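PDB 3HYW: sulfide-quinone reductase from Aquifex aeolicus, which oxidises hydrogen sulfide with a quinone as electron acceptor, using FAD and probably building polysulfide chains on its active-site cysteines. Local coordinates for residues A[107-112]-A[250-255]; A[149-154]-A[221-226]. All coordinates share one frame; numbering follows the deposited sequence.

Contacts 1 and 2 both draw on one mixed sheet of the pyridine nucleotide-disulphide oxidoreductase fold, in which strands 247-255 and 146-150 are neighbours; the centres of the two contacts lie about 10 Å apart. Contact 1 is a surface pairing of outermost strand 108-110 with strand 247-255, knit by backbone hydrogen bonds and proline-aromatic packing, and it reaches both FAD and bound hydrogen sulfide. Contact 2 is buried and lies away from the flavin, sulfide and quinone sites; there the end of strand 146-150 and the turn after it meet strand 222-226 of a separate antiparallel sheet through aliphatic packing and a bridging water. Met-251 N and Gly-149 O, 2.9 Å apart, probably join the two by a hydrogen bond.

Contact 1 of 2, residues A[107-112]-A[250-255]; sequences PKLVFG and FMPSFQ. With SO4 (sulfate ion), chain N.
Pro-107 CB sits over the centre of one face of the Phe-254 ring, 3.4 Å from its centroid, a CH-pi contact, while Leu-109 CD2 approaches the same ring obliquely. The Phe-111 ring carries Pro-252 CB on one face, 4.1 Å from the centroid and offset toward the rim. These groups flank an antiparallel beta ladder between strand 108-110, outermost in its mixed sheet, and strand 253-255. Lys-108 and Gln-255 exchange both backbone bonds of a hydrogen-bonded pair, Gln-255 N reaching Lys-108 O at 2.8 Å. Val-110 and Ser-253 form the next such pair, with Val-110 N 2.8 Å from Ser-253 O; Leu-109 and Phe-254 between them are the non-hydrogen-bonded pair.

The face that bears Leu-109 and Phe-254 is turned to cofactor and substrate: Pro-107 touches FAD, and Phe-254 touches bound hydrogen sulfide and Val-294. On the face of Lys-108, Val-110 and Gln-255, Gln-255 CG, set between its backbone N and carbonyl carbon (chi1 68°), packs against Val-110 CG2 and Lys-108 CG. The lysine chain bends at chi2 (142°) and leads away to a sulfate, probably from the crystallisation liquor, where Lys-108 NZ donates a hydrogen bond to sulfate O2 at 3.2 Å.

Contact 2 of 2, residues A[149-154]-A[221-226]; sequences GAIPGV and VAVKAI
Apolar packing joins Pro-152 to Ala-222 and Ile-151 to Val-223, where the turn that follows strand 146-150 of the mixed sheet meets strand 222-226, outermost in a three-stranded antiparallel sheet. The closer touch is Pro-152 CG on Ala-222 CB at 3.5 Å; Pro-152 CD also lies 3.5 Å from Val-223 O, a plain van der Waals contact with the backbone. Ile-151 and Val-223 cross at about a right angle, with Ile-151 CG2 4.2 Å from Val-223 CB. The methyl CG2 of Ile-151 lies anti to its carbonyl carbon, while CG1 is held between the backbone N and carbonyl carbon (chi1 66°) and carries the rest of the chain away from Val-223. Beyond this pair, Val-223 also touches Phe-250 and Val-231, and Ile-151 touches Gln-116.

Turn geometry shapes segment 149-154. Residues 151-154 make a type II beta turn in which Gly-153 takes the position of positive phi (80°), closed by a weak hydrogen bond from Val-154 N to Ile-151 O. The carbonyl of Ile-151 has a further partner in the hydroxyl of Ser-187. In strand 222-226 Lys-224 and Ala-225 form a classic beta bulge opposite Ile-232, and the lysine makes a salt bridge with Glu-234.

Polar contact between the two segments runs through one water, which makes three backbone hydrogen bonds and so links the two sheets. It donates to Ala-150 O at 2.8 Å and to Val-221 O at 2.7 Å, and accepts from Val-223 N at 2.9 Å.

Contact 1 of 2, residues A[107-112]-A[250-255]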
ATOM      1  N   PRO A 107      25.605  24.071  -2.736  1.00 34.23           N
ATOM      2  CA  PRO A 107      25.178  24.094  -1.326  1.00 34.88           C
ATOM      3  C   PRO A 107      26.287  24.453  -0.340  1.00 35.40           C
ATOM      4  O   PRO A 107      27.416  23.962  -0.455  1.00 35.98           O
ATOM      5  CB  PRO A 107      24.717  22.654  -1.069  1.00 34.61           C
ATOM      6  CG  PRO A 107      25.414  21.816  -2.082  1.00 35.21           C
ATOM      7  CD  PRO A 107      25.733  22.702  -3.269  1.00 34.14           C
ATOM      8  N   LYS A 108      25.966  25.305   0.628  1.00 36.12           N
ATOM      9  CA  LYS A 108      26.788  25.397   1.823  1.00 36.08           C
ATOM     10  C   LYS A 108      26.180  24.478   2.879  1.00 35.51           C
ATOM     11  O   LYS A 108      25.002  24.591   3.214  1.00 35.62           O
ATOM     12  CB  LYS A 108      26.916  26.834   2.321  1.00 36.64           C
ATOM     13  CG  LYS A 108      27.731  26.960   3.596  1.00 38.11           C
ATOM     14  CD  LYS A 108      28.585  28.198   3.585  1.00 41.55           C
ATOM     15  CE  LYS A 108      29.288  28.376   4.915  1.00 42.90           C
ATOM     16  NZ  LYS A 108      29.691  29.795   5.126  1.00 44.33           N
ATOM     17  N   LEU A 109      26.992  23.568   3.400  1.00 34.86           N
ATOM     18  CA  LEU A 109      26.486  22.487   4.229  1.00 34.04           C
ATOM     19  C   LEU A 109      26.298  22.922   5.668  1.00 33.74           C
ATOM     20  O   LEU A 109      27.184  23.550   6.250  1.00 33.68           O
ATOM     21  CB  LEU A 109      27.419  21.282   4.153  1.00 34.06           C
ATOM     22  CG  LEU A 109      27.769  20.813   2.732  1.00 34.19           C
ATOM     23  CD1 LEU A 109      28.730  19.647   2.787  1.00 35.30           C
ATOM     24  CD2 LEU A 109      26.522  20.451   1.952  1.00 32.65           C
ATOM     25  N   VAL A 110      25.138  22.586   6.227  1.00 33.42           N
ATOM     26  CA  VAL A 110      24.849  22.816   7.649  1.00 33.50           C
ATOM     27  C   VAL A 110      24.574  21.473   8.324  1.00 33.69           C
ATOM     28  O   VAL A 110      23.566  20.814   8.048  1.00 33.54           O
ATOM     29  CB  VAL A 110      23.641  23.758   7.852  1.00 33.46           C
ATOM     30  CG1 VAL A 110      23.346  23.982   9.355  1.00 33.69           C
ATOM     31  CG2 VAL A 110      23.866  25.086   7.142  1.00 33.85           C
ATOM     32  N   PHE A 111      25.488  21.075   9.203  1.00 33.77           N
ATOM     33  CA  PHE A 111      25.347  19.846   9.978  1.00 34.32           C
ATOM     34  C   PHE A 111      24.591  20.151  11.265  1.00 34.30           C
ATOM     35  O   PHE A 111      25.174  20.222  12.351  1.00 34.25           O
ATOM     36  CB  PHE A 111      26.727  19.232  10.246  1.00 34.11           C
ATOM     37  CG  PHE A 111      27.448  18.822   8.990  1.00 34.59           C
ATOM     38  CD1 PHE A 111      27.221  17.572   8.419  1.00 34.81           C
ATOM     39  CD2 PHE A 111      28.324  19.699   8.356  1.00 35.04           C
ATOM     40  CE1 PHE A 111      27.864  17.202   7.247  1.00 35.67           C
ATOM     41  CE2 PHE A 111      28.979  19.328   7.179  1.00 34.93           C
ATOM     42  CZ  PHE A 111      28.750  18.083   6.631  1.00 34.81           C
ATOM     43  N   GLY A 112      23.279  20.331  11.116  1.00 34.27           N
ATOM     44  CA  GLY A 112      22.417  20.879  12.157  1.00 34.32           C
ATOM     45  C   GLY A 112      22.184  20.054  13.404  1.00 34.34           C
ATOM     46  O   GLY A 112      21.956  20.615  14.468  1.00 34.89           O
ATOM     47  N   PHE A 250      24.358  10.885   7.483  1.00 32.71           N
ATOM     48  CA  PHE A 250      23.250  11.815   7.380  1.00 32.86           C
ATOM     49  C   PHE A 250      23.500  12.929   6.381  1.00 33.49           C
ATOM     50  O   PHE A 250      24.630  13.395   6.218  1.00 33.69           O
ATOM     51  CB  PHE A 250      22.850  12.361   8.760  1.00 32.59           C
ATOM     52  CG  PHE A 250      21.939  11.440   9.506  1.00 32.16           C
ATOM     53  CD1 PHE A 250      20.560  11.596   9.426  1.00 30.70           C
ATOM     54  CD2 PHE A 250      22.456  10.379  10.241  1.00 31.36           C
ATOM     55  CE1 PHE A 250      19.710  10.715  10.078  1.00 30.71           C
ATOM     56  CE2 PHE A 250      21.611   9.504  10.907  1.00 30.77           C
ATOM     57  CZ  PHE A 250      20.237   9.674  10.825  1.00 31.18           C
ATOM     58  N   MET A 251      22.433  13.319   5.690  1.00 33.77           N
ATOM     59  CA  MET A 251      22.453  14.496   4.837  1.00 34.22           C
ATOM     60  C   MET A 251      22.419  15.738   5.716  1.00 34.38           C
ATOM     61  O   MET A 251      21.669  15.780   6.705  1.00 34.36           O
ATOM     62  CB  MET A 251      21.247  14.512   3.896  1.00 34.48           C
ATOM     63  CG  MET A 251      21.114  13.285   3.009  1.00 36.47           C
ATOM     64  SD  MET A 251      22.548  12.979   1.950  1.00 41.68           S
ATOM     65  CE  MET A 251      22.577  14.473   0.957  1.00 38.31           C
ATOM     66  N   PRO A 252      23.253  16.738   5.382  1.00 34.27           N
ATOM     67  CA  PRO A 252      23.124  18.052   5.992  1.00 34.29           C
ATOM     68  C   PRO A 252      22.066  18.876   5.264  1.00 34.41           C
ATOM     69  O   PRO A 252      21.664  18.527   4.148  1.00 34.49           O
ATOM     70  CB  PRO A 252      24.514  18.661   5.800  1.00 34.08           C
ATOM     71  CG  PRO A 252      25.047  18.023   4.562  1.00 34.18           C
ATOM     72  CD  PRO A 252      24.382  16.672   4.429  1.00 34.48           C
ATOM     73  N   SER A 253      21.591  19.938   5.908  1.00 34.43           N
ATOM     74  CA  SER A 253      20.730  20.906   5.236  1.00 34.54           C
ATOM     75  C   SER A 253      21.620  21.911   4.497  1.00 34.60           C
ATOM     76  O   SER A 253      22.835  21.952   4.717  1.00 34.41           O
ATOM     77  CB  SER A 253      19.820  21.608   6.240  1.00 34.54           C
ATOM     78  OG  SER A 253      20.575  22.374   7.158  1.00 34.25           O
ATOM     79  N   PHE A 254      21.028  22.706   3.613  1.00 34.80           N
ATOM     80  CA  PHE A 254      21.814  23.642   2.813  1.00 34.99           C
ATOM     81  C   PHE A 254      21.508  25.084   3.184  1.00 35.45           C
ATOM     82  O   PHE A 254      20.368  25.417   3.506  1.00 35.69           O
ATOM     83  CB  PHE A 254      21.549  23.471   1.317  1.00 34.93           C
ATOM     84  CG  PHE A 254      21.837  22.094   0.773  1.00 34.62           C
ATOM     85  CD1 PHE A 254      22.771  21.248   1.374  1.00 35.28           C
ATOM     86  CD2 PHE A 254      21.207  21.671  -0.391  1.00 34.52           C
ATOM     87  CE1 PHE A 254      23.037  19.984   0.846  1.00 35.02           C
ATOM     88  CE2 PHE A 254      21.475  20.404  -0.949  1.00 34.57           C
ATOM     89  CZ  PHE A 254      22.383  19.559  -0.327  1.00 35.17           C
ATOM     90  N   GLN A 255      22.532  25.929   3.149  1.00 35.40           N
ATOM     91  CA  GLN A 255      22.333  27.372   3.176  1.00 36.23           C
ATOM     92  C   GLN A 255      23.140  27.973   2.031  1.00 36.21           C
ATOM     93  O   GLN A 255      23.858  27.259   1.328  1.00 36.39           O
ATOM     94  CB  GLN A 255      22.734  27.982   4.531  1.00 36.04           C
ATOM     95  CG  GLN A 255      24.237  27.950   4.863  1.00 36.81           C
ATOM     96  CD  GLN A 255      24.590  28.693   6.157  1.00 37.99           C
ATOM     97  OE1 GLN A 255      23.905  29.634   6.559  1.00 39.41           O
ATOM     98  NE2 GLN A 255      25.676  28.274   6.804  1.00 39.63           N
TER
HETATM   99  S   SO4 N 433      31.786  31.114   1.317  0.50 32.02           S
HETATM  100  O1  SO4 N 433      33.014  31.073   2.093  0.50 32.04           O
HETATM  101  O2  SO4 N 433      30.683  30.833   2.232  0.50 31.58           O
HETATM  102  O3  SO4 N 433      31.618  32.424   0.695  0.50 29.31           O
HETATM  103  O4  SO4 N 433      31.856  30.083   0.284  0.50 31.34           O

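Contact 2 of 2, residues A[149-154]-A[221-226]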
ATOM      1  N   GLY A 149      20.111   8.779   6.951  1.00 31.46           N
ATOM      2  CA  GLY A 149      18.937   9.579   6.670  1.00 31.10           C
ATOM      3  C   GLY A 149      19.168  11.056   6.488  1.00 31.33           C
ATOM      4  O   GLY A 149      20.220  11.491   6.014  1.00 30.81           O
ATOM      5  N   ALA A 150      18.151  11.819   6.869  1.00 31.40           N
ATOM      6  CA  ALA A 150      18.127  13.256   6.665  1.00 31.57           C
ATOM      7  C   ALA A 150      17.650  13.969   7.925  1.00 31.56           C
ATOM      8  O   ALA A 150      16.687  13.550   8.570  1.00 31.43           O
ATOM      9  CB  ALA A 150      17.230  13.591   5.493  1.00 31.45           C
ATOM     10  N   ILE A 151      18.359  15.036   8.276  1.00 31.74           N
ATOM     11  CA  ILE A 151      17.997  15.889   9.399  1.00 31.60           C
ATOM     12  C   ILE A 151      16.873  16.836   8.940  1.00 31.86           C
ATOM     13  O   ILE A 151      16.523  16.845   7.753  1.00 31.96           O
ATOM     14  CB  ILE A 151      19.244  16.666   9.953  1.00 31.80           C
ATOM     15  CG1 ILE A 151      19.775  17.684   8.928  1.00 31.31           C
ATOM     16  CG2 ILE A 151      20.343  15.687  10.369  1.00 31.62           C
ATOM     17  CD1 ILE A 151      20.812  18.656   9.483  1.00 31.24           C
ATOM     18  N   PRO A 152      16.277  17.612   9.867  1.00 31.89           N
ATOM     19  CA  PRO A 152      15.293  18.606   9.433  1.00 31.81           C
ATOM     20  C   PRO A 152      15.897  19.654   8.496  1.00 32.18           C
ATOM     21  O   PRO A 152      17.087  19.964   8.604  1.00 31.98           O
ATOM     22  CB  PRO A 152      14.857  19.264  10.746  1.00 31.59           C
ATOM     23  CG  PRO A 152      15.159  18.242  11.792  1.00 31.64           C
ATOM     24  CD  PRO A 152      16.425  17.597  11.336  1.00 31.89           C
ATOM     25  N   GLY A 153      15.075  20.179   7.585  1.00 32.34           N
ATOM     26  CA  GLY A 153      15.509  21.201   6.626  1.00 32.62           C
ATOM     27  C   GLY A 153      16.268  20.670   5.422  1.00 32.98           C
ATOM     28  O   GLY A 153      16.702  21.442   4.563  1.00 32.99           O
ATOM     29  N   VAL A 154      16.429  19.352   5.344  1.00 33.06           N
ATOM     30  CA  VAL A 154      17.108  18.746   4.207  1.00 33.34           C
ATOM     31  C   VAL A 154      16.285  18.976   2.941  1.00 33.95           C
ATOM     32  O   VAL A 154      15.058  19.069   2.994  1.00 33.79           O
ATOM     33  CB  VAL A 154      17.446  17.249   4.450  1.00 33.24           C
ATOM     34  CG1 VAL A 154      17.715  16.493   3.132  1.00 32.37           C
ATOM     35  CG2 VAL A 154      18.671  17.131   5.361  1.00 31.97           C
ATOM     36  N   VAL A 221      10.180  12.628  11.532  1.00 30.12           N
ATOM     37  CA  VAL A 221      10.821  12.927  12.811  1.00 30.08           C
ATOM     38  C   VAL A 221      12.003  13.861  12.589  1.00 30.47           C
ATOM     39  O   VAL A 221      12.507  13.991  11.474  1.00 30.25           O
ATOM     40  CB  VAL A 221      11.287  11.648  13.570  1.00 29.75           C
ATOM     41  CG1 VAL A 221      10.094  10.781  13.981  1.00 29.58           C
ATOM     42  CG2 VAL A 221      12.282  10.845  12.736  1.00 29.60           C
ATOM     43  N   ALA A 222      12.440  14.500  13.667  1.00 31.07           N
ATOM     44  CA  ALA A 222      13.535  15.456  13.607  1.00 31.53           C
ATOM     45  C   ALA A 222      14.743  14.878  14.329  1.00 31.86           C
ATOM     46  O   ALA A 222      14.743  14.762  15.562  1.00 31.37           O
ATOM     47  CB  ALA A 222      13.104  16.784  14.250  1.00 31.88           C
ATOM     48  N   VAL A 223      15.758  14.490  13.558  1.00 32.09           N
ATOM     49  CA  VAL A 223      17.031  14.048  14.123  1.00 32.46           C
ATOM     50  C   VAL A 223      17.655  15.240  14.842  1.00 32.98           C
ATOM     51  O   VAL A 223      17.853  16.308  14.241  1.00 33.17           O
ATOM     52  CB  VAL A 223      17.986  13.502  13.033  1.00 32.49           C
ATOM     53  CG1 VAL A 223      19.349  13.138  13.622  1.00 32.36           C
ATOM     54  CG2 VAL A 223      17.370  12.300  12.356  1.00 31.90           C
ATOM     55  N   LYS A 224      17.937  15.056  16.129  1.00 33.14           N
ATOM     56  CA  LYS A 224      18.421  16.140  16.984  1.00 33.91           C
ATOM     57  C   LYS A 224      19.900  16.007  17.327  1.00 33.77           C
ATOM     58  O   LYS A 224      20.587  17.008  17.556  1.00 33.40           O
ATOM     59  CB  LYS A 224      17.595  16.213  18.274  1.00 34.05           C
ATOM     60  CG  LYS A 224      16.163  16.707  18.075  1.00 36.36           C
ATOM     61  CD  LYS A 224      16.137  18.078  17.384  1.00 38.72           C
ATOM     62  CE  LYS A 224      14.722  18.576  17.147  1.00 39.99           C
ATOM     63  NZ  LYS A 224      14.291  19.538  18.192  1.00 41.50           N
ATOM     64  N   ALA A 225      20.377  14.765  17.367  1.00 33.84           N
ATOM     65  CA  ALA A 225      21.740  14.480  17.779  1.00 34.19           C
ATOM     66  C   ALA A 225      22.237  13.167  17.218  1.00 34.56           C
ATOM     67  O   ALA A 225      21.492  12.186  17.124  1.00 34.73           O
ATOM     68  CB  ALA A 225      21.856  14.472  19.320  1.00 33.75           C
ATOM     69  N   ILE A 226      23.511  13.169  16.845  1.00 34.89           N
ATOM     70  CA  ILE A 226      24.218  11.958  16.489  1.00 35.60           C
ATOM     71  C   ILE A 226      25.406  11.844  17.433  1.00 36.12           C
ATOM     72  O   ILE A 226      26.300  12.693  17.439  1.00 36.20           O
ATOM     73  CB  ILE A 226      24.665  11.956  15.011  1.00 35.48           C
ATOM     74  CG1 ILE A 226      23.437  12.052  14.094  1.00 35.40           C
ATOM     75  CG2 ILE A 226      25.459  10.697  14.696  1.00 35.65           C
ATOM     76  CD1 ILE A 226      23.684  12.772  12.804  1.00 34.99           C
TER
HETATM   77  O   HOH W   1      15.113  14.347  10.731  1.00 21.89           O